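Local structure of 4-alpha-glucanotransferase (Aquifex aeolicus, 1TZ7) at residues R410-F413 with E414-E418; Q456-L460 with L461-N465; K491-I494 with K495-G499; R375-E378 with F379-D383. The protein is a 4-alpha-glucanotransferase, also called amylomaltase, built on an eight-stranded parallel beta-barrel of the alpha-amylase superfamily type. All coordinates share one frame; numbering follows the deposited sequence.

Overall arrangement
The contacts run 4, 1, 2, 3 along the chain, the first three at or after the ends of the barrel's last three strands. Contact 4 leaves the end of strand 373-376, contact 1 closes helix 409-414 after strand 397-400, contact 2 caps helix 457-460 after strand 452-456, and contact 3 lies within helix 491-500. Contact 1 stands between two of the others, its centre about 12 Å from that of contact 4 and about 14 Å from that of contact 2. Tyr-382 of contact 4 meets Trp-412, and Asn-462 of contact 2 meets Arg-410, which ties together segments that follow successive strands of the barrel. Contacts 2 and 3 approach to about 4 Å between nearest atoms.

Contact 1. Residues R410-F413 with E414-E418; sequences RGWF and ENLGE
Arg-410 O takes the N-H of Glu-414 in the last turn of the helix at 3.2 Å, the donor standing well above the carbonyl plane. One residue on, the helical pattern frays. The N-H of Asn-415 is shared by two weak bonds, to Gly-411 O and to Trp-412 O, and Asn-415 is the first residue to leave helical angles. Leu-416 N then reaches back three residues to Phe-413 O over 3.2 Å; its N-H points well at the oxygen, at 161°, but it comes in from far above the carbonyl plane. This is the C-terminal end of helix 409-414, from which the chain turns through Gly-417, the N-cap of helix 418-428. Leu-416 folds back over the helix it has just left: its CG lies anti to the backbone N (chi1 -169°), and the side chain runs alongside that of Trp-412, pointing the same way. CD2 makes a CH-pi contact with the six-membered ring, 4.0 Å from its centroid and over the face, while CD1 sits 3.6 Å from Trp-412 NE1. That indole N-H is bonded to Tyr-382 OH. CD2 also approaches Phe-413 CD1 at 4.3 Å, more loosely. On the polar side, a water accepts from Asn-415 ND2 at 2.6 Å and donates weakly to Gly-411 O. Phe-413 additionally makes a cation-pi contact with Arg-421 of the next helix.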
# COMPACT_ATOMS: atom_id res chain seq x y z
N ARG A 410 1.54 -21.94 -2.50
CA ARG A 410 0.93 -23.22 -2.89
C ARG A 410 0.53 -23.22 -4.37
O ARG A 410 0.66 -24.23 -5.04
CB ARG A 410 -0.30 -23.53 -2.02
CG ARG A 410 -0.90 -24.93 -2.25
CD ARG A 410 -1.98 -25.32 -1.24
NE ARG A 410 -2.36 -26.73 -1.35
CZ ARG A 410 -3.25 -27.33 -0.56
NH1 ARG A 410 -3.85 -26.66 0.41
NH2 ARG A 410 -3.53 -28.61 -0.74
N GLY A 411 0.05 -22.08 -4.86
CA GLY A 411 -0.32 -21.93 -6.26
C GLY A 411 0.90 -21.77 -7.16
O GLY A 411 0.92 -22.24 -8.29
N TRP A 412 1.92 -21.10 -6.64
CA TRP A 412 3.20 -20.99 -7.32
C TRP A 412 3.82 -22.37 -7.51
O TRP A 412 4.35 -22.69 -8.58
CB TRP A 412 4.14 -20.08 -6.49
CG TRP A 412 5.60 -20.25 -6.78
CD1 TRP A 412 6.31 -19.69 -7.80
CD2 TRP A 412 6.54 -21.01 -6.01
NE1 TRP A 412 7.63 -20.06 -7.72
CE2 TRP A 412 7.80 -20.88 -6.63
CE3 TRP A 412 6.44 -21.81 -4.85
CZ2 TRP A 412 8.95 -21.50 -6.14
CZ3 TRP A 412 7.59 -22.43 -4.37
CH2 TRP A 412 8.82 -22.27 -5.01
N PHE A 413 3.74 -23.20 -6.47
CA PHE A 413 4.32 -24.53 -6.53
C PHE A 413 3.58 -25.41 -7.52
O PHE A 413 4.19 -26.24 -8.19
CB PHE A 413 4.29 -25.20 -5.15
CG PHE A 413 4.92 -26.55 -5.13
CD1 PHE A 413 6.30 -26.69 -5.04
CD2 PHE A 413 4.13 -27.70 -5.22
CE1 PHE A 413 6.88 -27.95 -5.03
CE2 PHE A 413 4.71 -28.96 -5.20
CZ PHE A 413 6.09 -29.08 -5.11
N GLU A 414 2.27 -25.22 -7.62
CA GLU A 414 1.45 -26.01 -8.54
C GLU A 414 1.96 -25.88 -9.97
O GLU A 414 2.00 -26.85 -10.71
CB GLU A 414 -0.02 -25.57 -8.47
CG GLU A 414 -0.95 -26.34 -9.40
CD GLU A 414 -2.40 -25.92 -9.27
OE1 GLU A 414 -3.29 -26.73 -9.59
OE2 GLU A 414 -2.66 -24.77 -8.85
N ASN A 415 2.36 -24.66 -10.35
CA ASN A 415 2.77 -24.36 -11.73
C ASN A 415 4.30 -24.29 -11.88
O ASN A 415 4.80 -23.87 -12.92
CB ASN A 415 2.15 -23.04 -12.19
CG ASN A 415 0.64 -23.09 -12.24
OD1 ASN A 415 0.06 -24.05 -12.73
ND2 ASN A 415 -0.00 -22.05 -11.73
N LEU A 416 5.02 -24.69 -10.84
CA LEU A 416 6.48 -24.60 -10.85
C LEU A 416 7.08 -25.68 -11.77
O LEU A 416 6.69 -26.85 -11.70
CB LEU A 416 7.03 -24.76 -9.44
CG LEU A 416 8.51 -24.42 -9.24
CD1 LEU A 416 8.80 -22.96 -9.59
CD2 LEU A 416 8.93 -24.72 -7.81
N GLY A 417 8.01 -25.27 -12.63
CA GLY A 417 8.63 -26.18 -13.59
C GLY A 417 9.48 -27.24 -12.91
O GLY A 417 9.92 -27.06 -11.78
N GLU A 418 9.72 -28.35 -13.61
CA GLU A 418 10.40 -29.51 -13.02
C GLU A 418 11.80 -29.16 -12.49
O GLU A 418 12.24 -29.70 -11.47
CB GLU A 418 10.51 -30.65 -14.05
CG GLU A 418 9.31 -31.61 -14.06
CD GLU A 418 8.78 -31.92 -12.67
OE1 GLU A 418 9.53 -32.52 -11.86
OE2 GLU A 418 7.62 -31.57 -12.38
O HOH W 1 0.91 -19.86 -10.59

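Contact 2. Residues Q456-L460 with L461-N465; sequences QMQDL and LNLGN
Met-457, in the first turn of the short helix 457-460, meets Leu-461, the first residue beyond its end. The residue before Met-457, Gln-456, is the N-cap at the end of strand 452-456, and its carbonyl oxygen accepts from the N-H groups of both Asp-459 and Leu-460. Met-457 O takes the N-H of Leu-461 at 3.0 Å, in the carbonyl plane. CG of Met-457 lies opposite its backbone N (chi1 -174°) and meets Leu-461 CD1 at 4.1 Å, where the two side chains cross at a slant. Leu-461 CG also lies against Met-457 O, at 3.5 Å. Gln-458 follows, its carbonyl oxygen receiving Leu-463 N at 2.9 Å almost head-on to the carbonyl, with an N-H...O angle of 164°. Leu-463 CB packs 3.6 Å from that same oxygen. The amide end of Gln-458 turns elsewhere, its NE2 donating to Ala-467 O. Asp-459 O accepts a weak bond from Asn-462 N, and a water donates to both Asp-459 OD1 and Leu-463 O, at 2.8 Å from each, bridging the helix to the departing chain. The carboxylate is otherwise gripped by Thr-401 and Ser-402 at OD2 and by Ile-409 N at OD1. Leu-460 closes the helix, with its side chain on Ile-26 of strand 23-27. Beyond it Asn-462 has positive phi (59°), and the two backward bonds, from Asn-462 N and Leu-463 N into the last turn, make this a Schellman motif ending the short helix that follows a barrel strand.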
# COMPACT_ATOMS: atom_id res chain seq x y z
N GLN A 456 2.85 -13.90 3.96
CA GLN A 456 1.57 -13.52 3.38
C GLN A 456 0.47 -14.41 3.95
O GLN A 456 0.65 -15.61 4.10
CB GLN A 456 1.59 -13.61 1.84
CG GLN A 456 0.56 -12.68 1.18
CD GLN A 456 0.52 -12.78 -0.35
OE1 GLN A 456 -0.19 -12.00 -1.00
NE2 GLN A 456 1.26 -13.73 -0.91
N MET A 457 -0.66 -13.80 4.28
CA MET A 457 -1.72 -14.50 5.00
C MET A 457 -2.16 -15.74 4.23
O MET A 457 -2.43 -16.77 4.83
CB MET A 457 -2.92 -13.57 5.23
CG MET A 457 -4.02 -14.18 6.09
SD MET A 457 -3.46 -14.48 7.79
CE MET A 457 -5.02 -14.78 8.60
N GLN A 458 -2.22 -15.63 2.90
CA GLN A 458 -2.65 -16.74 2.04
C GLN A 458 -1.75 -17.97 2.21
O GLN A 458 -2.21 -19.11 2.07
CB GLN A 458 -2.65 -16.31 0.57
CG GLN A 458 -3.73 -15.30 0.21
CD GLN A 458 -3.21 -13.87 0.21
OE1 GLN A 458 -2.52 -13.46 1.14
NE2 GLN A 458 -3.53 -13.11 -0.83
N ASP A 459 -0.47 -17.74 2.50
CA ASP A 459 0.48 -18.83 2.74
C ASP A 459 0.23 -19.49 4.10
O ASP A 459 0.30 -20.71 4.23
CB ASP A 459 1.92 -18.31 2.67
CG ASP A 459 2.30 -17.82 1.28
OD1 ASP A 459 1.63 -18.22 0.30
OD2 ASP A 459 3.24 -17.03 1.08
N LEU A 460 -0.06 -18.67 5.10
CA LEU A 460 -0.43 -19.17 6.42
C LEU A 460 -1.65 -20.09 6.32
O LEU A 460 -1.75 -21.09 7.03
CB LEU A 460 -0.74 -18.00 7.36
CG LEU A 460 -0.30 -18.13 8.83
CD1 LEU A 460 -1.04 -17.11 9.68
CD2 LEU A 460 -0.52 -19.53 9.37
N LEU A 461 -2.57 -19.74 5.42
CA LEU A 461 -3.83 -20.48 5.27
C LEU A 461 -3.71 -21.58 4.21
O LEU A 461 -4.67 -22.30 3.94
CB LEU A 461 -4.96 -19.51 4.89
CG LEU A 461 -5.27 -18.44 5.95
CD1 LEU A 461 -6.32 -17.46 5.43
CD2 LEU A 461 -5.74 -19.07 7.25
N ASN A 462 -2.52 -21.70 3.61
CA ASN A 462 -2.25 -22.76 2.63
C ASN A 462 -3.20 -22.70 1.42
O ASN A 462 -3.79 -23.71 1.02
CB ASN A 462 -2.33 -24.15 3.31
CG ASN A 462 -1.39 -25.17 2.68
OD1 ASN A 462 -0.51 -24.82 1.89
ND2 ASN A 462 -1.57 -26.44 3.03
N LEU A 463 -3.34 -21.51 0.84
CA LEU A 463 -4.27 -21.28 -0.27
C LEU A 463 -3.52 -21.21 -1.59
O LEU A 463 -2.33 -20.89 -1.63
CB LEU A 463 -5.05 -19.98 -0.05
CG LEU A 463 -5.93 -19.94 1.21
CD1 LEU A 463 -6.53 -18.56 1.38
CD2 LEU A 463 -7.03 -21.01 1.14
N GLY A 464 -4.22 -21.49 -2.68
CA GLY A 464 -3.60 -21.60 -4.00
C GLY A 464 -3.77 -20.35 -4.85
O GLY A 464 -3.92 -19.25 -4.33
N ASN A 465 -3.74 -20.53 -6.17
CA ASN A 465 -3.77 -19.42 -7.12
C ASN A 465 -5.08 -18.62 -7.06
O ASN A 465 -5.11 -17.45 -7.44
CB ASN A 465 -3.58 -19.95 -8.55
CG ASN A 465 -2.17 -20.45 -8.81
OD1 ASN A 465 -1.96 -21.61 -9.17
ND2 ASN A 465 -1.20 -19.57 -8.62
O HOH W 2 0.13 -20.49 -0.33

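Contact 3. Residues K491-I494 with K495-G499; sequences KEFI and KKLLG
Lys-495 N bonds to Lys-491 O at 2.9 Å, the first of four consecutive i to i+4 backbone bonds that join the two halves of helix 491-500. This is regular alpha-helix near the C-terminus of the chain; Leu-498 N closes the series on Ile-494 O, at 3.0 Å and 165°, while the bonds from Lys-496 and Leu-497 are longer. Side chains divide between a charged flank and an apolar one. On the charged flank, Lys-491 NZ stands 4.2 Å from Lys-495 NZ, two like charges whose repulsion is probably relieved by nearby acids: the first ammonium makes a salt bridge with Glu-55 of helix 44-56, and there is another, at 3.5 Å, between Lys-491 NZ and Glu-492 OE2. Lys-495 reaches this neighbourhood on a fully extended chain. Below the charged tip, its CB lies against Lys-491 O. The apolar flank is carried by Phe-493, Ile-494, Leu-497 and Leu-498. Leu-497 and Leu-498 lean on Leu-446 of helix 437-447, while Ile-494 touches Cys-56 of helix 44-56, so the helix is packed against two others. Leu-498 CG, placed beside its own backbone N (chi1 -69°), lies 3.4 Å from Ile-494 O, the oxygen that its N-H also uses. Leu-497 meets its neighbours through CD2, which approaches Ile-494 CD1 loosely at 4.4 Å. The same methyl comes obliquely to the phenylalanine ring, touching Phe-493 CZ at 3.6 Å and CE2 at 3.8 Å.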
# COMPACT_ATOMS: atom_id res chain seq x y z
N LYS A 491 -3.31 -20.85 15.13
CA LYS A 491 -2.54 -20.08 16.11
C LYS A 491 -1.50 -20.94 16.84
O LYS A 491 -0.37 -20.51 17.04
CB LYS A 491 -3.48 -19.35 17.11
CG LYS A 491 -3.81 -20.12 18.40
CD LYS A 491 -3.02 -19.58 19.59
CE LYS A 491 -3.61 -20.06 20.92
NZ LYS A 491 -2.63 -19.98 22.03
N GLU A 492 -1.87 -22.16 17.22
CA GLU A 492 -0.97 -23.03 17.98
C GLU A 492 0.20 -23.49 17.11
O GLU A 492 1.33 -23.60 17.57
CB GLU A 492 -1.72 -24.25 18.53
CG GLU A 492 -1.30 -24.65 19.93
CD GLU A 492 -1.61 -23.58 20.97
OE1 GLU A 492 -0.66 -22.91 21.44
OE2 GLU A 492 -2.80 -23.41 21.31
N PHE A 493 -0.09 -23.75 15.84
CA PHE A 493 0.93 -24.18 14.89
C PHE A 493 1.96 -23.06 14.65
O PHE A 493 3.16 -23.28 14.78
CB PHE A 493 0.26 -24.62 13.57
CG PHE A 493 1.16 -24.50 12.37
CD1 PHE A 493 1.00 -23.45 11.47
CD2 PHE A 493 2.15 -25.45 12.12
CE1 PHE A 493 1.83 -23.34 10.35
CE2 PHE A 493 2.97 -25.34 11.01
CZ PHE A 493 2.80 -24.28 10.12
N ILE A 494 1.49 -21.87 14.32
CA ILE A 494 2.38 -20.78 13.95
C ILE A 494 3.10 -20.19 15.18
O ILE A 494 4.26 -19.81 15.10
CB ILE A 494 1.62 -19.67 13.18
CG1 ILE A 494 2.61 -18.69 12.52
CG2 ILE A 494 0.70 -18.90 14.11
CD1 ILE A 494 3.47 -19.33 11.43
N LYS A 495 2.41 -20.14 16.32
CA LYS A 495 3.02 -19.69 17.58
C LYS A 495 4.23 -20.55 17.91
O LYS A 495 5.30 -20.03 18.24
CB LYS A 495 2.00 -19.76 18.72
CG LYS A 495 2.53 -19.24 20.06
CD LYS A 495 1.45 -19.28 21.15
CE LYS A 495 1.97 -18.74 22.48
NZ LYS A 495 1.19 -19.27 23.64
N LYS A 496 4.06 -21.87 17.82
CA LYS A 496 5.15 -22.81 18.07
C LYS A 496 6.34 -22.51 17.15
O LYS A 496 7.49 -22.51 17.59
CB LYS A 496 4.67 -24.24 17.84
CG LYS A 496 5.64 -25.31 18.34
CD LYS A 496 4.93 -26.32 19.24
CE LYS A 496 5.91 -27.31 19.83
NZ LYS A 496 6.63 -26.75 21.01
N LEU A 497 6.06 -22.27 15.88
CA LEU A 497 7.12 -22.04 14.89
C LEU A 497 7.90 -20.77 15.19
O LEU A 497 9.13 -20.76 15.12
CB LEU A 497 6.51 -21.94 13.48
CG LEU A 497 6.80 -23.10 12.52
CD1 LEU A 497 6.58 -24.44 13.18
CD2 LEU A 497 5.94 -22.97 11.28
N LEU A 498 7.20 -19.69 15.53
CA LEU A 498 7.85 -18.43 15.86
C LEU A 498 8.81 -18.61 17.03
O LEU A 498 9.90 -18.08 17.02
CB LEU A 498 6.80 -17.35 16.20
CG LEU A 498 5.91 -16.84 15.06
CD1 LEU A 498 5.17 -15.59 15.49
CD2 LEU A 498 6.71 -16.58 13.79
N GLY A 499 8.38 -19.37 18.04
CA GLY A 499 9.20 -19.62 19.22
C GLY A 499 10.42 -20.47 18.91
O GLY A 499 11.50 -20.22 19.42

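Contact 4. Residues R375-E378 with F379-D383; sequences RVIE and FAFYD
With CG anti to the carbonyl carbon (chi1 -67°), Phe-379 swings its ring back along the chain until CD1 lies 4.0 Å from Val-376 CB. Phe-381, set likewise at chi1 -54°, brings CE1 within 3.4 Å of Ile-377 O. The backbone here leaves strand 373-376 of the parallel beta-barrel and coils through a short 3-10 turn. Two successive i to i+3 bonds mark that turn: Phe-379 N to Val-376 O at 3.0 Å, and Ala-380 N to Ile-377 O at 3.1 Å. Both donors sit above their carbonyl planes, the second by 67°. Ile-377 CG1 is touched by Ala-380 CB and by Phe-381 CE1, whose ring also bears Ala-380 CB over one face, offset toward the rim. Farther out, Ile-377 packs on Leu-441 and Leu-444 of helix 437-447, while Phe-381 rests on Trp-412. The ring of Tyr-382 lies obliquely beside Glu-378 O. A water donates to Glu-378 O at 2.6 Å and accepts from Phe-381 N, carrying the turn one step further. Its oxygen hangs 3.2 Å above the plane of the Tyr-382 ring, over the centre.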
# COMPACT_ATOMS: atom_id res chain seq x y z
N ARG A 375 13.45 -9.49 0.20
CA ARG A 375 13.70 -10.79 -0.42
C ARG A 375 12.45 -11.65 -0.34
O ARG A 375 11.65 -11.53 0.57
CB ARG A 375 14.86 -11.50 0.28
CG ARG A 375 16.15 -10.70 0.32
CD ARG A 375 16.88 -10.63 -1.02
NE ARG A 375 17.97 -9.65 -0.97
CZ ARG A 375 19.20 -9.90 -0.50
NH1 ARG A 375 20.11 -8.94 -0.50
NH2 ARG A 375 19.52 -11.11 -0.05
N VAL A 376 12.30 -12.53 -1.32
CA VAL A 376 11.10 -13.35 -1.45
C VAL A 376 11.51 -14.77 -1.79
O VAL A 376 12.15 -15.01 -2.81
CB VAL A 376 10.15 -12.80 -2.57
CG1 VAL A 376 8.82 -13.55 -2.57
CG2 VAL A 376 9.92 -11.30 -2.38
N ILE A 377 11.16 -15.72 -0.93
CA ILE A 377 11.65 -17.09 -1.08
C ILE A 377 11.06 -17.77 -2.32
O ILE A 377 11.62 -18.74 -2.83
CB ILE A 377 11.36 -17.92 0.19
CG1 ILE A 377 12.23 -19.18 0.20
CG2 ILE A 377 9.88 -18.29 0.26
CD1 ILE A 377 12.43 -19.75 1.56
N GLU A 378 9.94 -17.24 -2.81
CA GLU A 378 9.34 -17.73 -4.06
C GLU A 378 10.28 -17.53 -5.27
O GLU A 378 10.17 -18.23 -6.27
CB GLU A 378 8.01 -17.02 -4.31
CG GLU A 378 7.13 -17.71 -5.33
CD GLU A 378 5.75 -17.12 -5.41
OE1 GLU A 378 5.40 -16.56 -6.47
OE2 GLU A 378 5.00 -17.22 -4.41
N PHE A 379 11.19 -16.55 -5.17
CA PHE A 379 12.16 -16.26 -6.24
C PHE A 379 13.48 -17.06 -6.08
O PHE A 379 14.42 -16.84 -6.83
CB PHE A 379 12.50 -14.76 -6.27
CG PHE A 379 11.34 -13.86 -6.66
CD1 PHE A 379 11.36 -12.51 -6.35
CD2 PHE A 379 10.23 -14.37 -7.35
CE1 PHE A 379 10.31 -11.67 -6.71
CE2 PHE A 379 9.18 -13.53 -7.71
CZ PHE A 379 9.23 -12.18 -7.39
N ALA A 380 13.53 -17.96 -5.10
CA ALA A 380 14.82 -18.50 -4.63
C ALA A 380 15.31 -19.71 -5.44
O ALA A 380 16.48 -20.08 -5.36
CB ALA A 380 14.72 -18.87 -3.16
N PHE A 381 14.43 -20.32 -6.23
CA PHE A 381 14.70 -21.64 -6.79
C PHE A 381 14.70 -21.66 -8.33
O PHE A 381 14.56 -22.72 -8.95
CB PHE A 381 13.70 -22.65 -6.23
CG PHE A 381 13.65 -22.66 -4.74
CD1 PHE A 381 12.63 -22.02 -4.06
CD2 PHE A 381 14.64 -23.29 -4.01
CE1 PHE A 381 12.59 -22.01 -2.68
CE2 PHE A 381 14.61 -23.30 -2.63
CZ PHE A 381 13.59 -22.65 -1.96
N TYR A 382 14.88 -20.49 -8.93
CA TYR A 382 15.11 -20.39 -10.38
C TYR A 382 16.60 -20.43 -10.70
O TYR A 382 16.99 -20.64 -11.84
CB TYR A 382 14.50 -19.10 -10.94
CG TYR A 382 13.02 -18.97 -10.69
CD1 TYR A 382 12.49 -17.80 -10.15
CD2 TYR A 382 12.14 -20.00 -10.99
CE1 TYR A 382 11.14 -17.67 -9.92
CE2 TYR A 382 10.78 -19.88 -10.77
CZ TYR A 382 10.28 -18.71 -10.23
OH TYR A 382 8.94 -18.58 -10.00
N ASP A 383 17.43 -20.22 -9.68
CA ASP A 383 18.89 -20.21 -9.84
C ASP A 383 19.57 -20.71 -8.55
O ASP A 383 19.10 -20.44 -7.44
CB ASP A 383 19.37 -18.80 -10.18
CG ASP A 383 20.83 -18.76 -10.58
OD1 ASP A 383 21.69 -18.60 -9.69
OD2 ASP A 383 21.22 -18.88 -11.76
O HOH W 3 11.84 -19.88 -7.42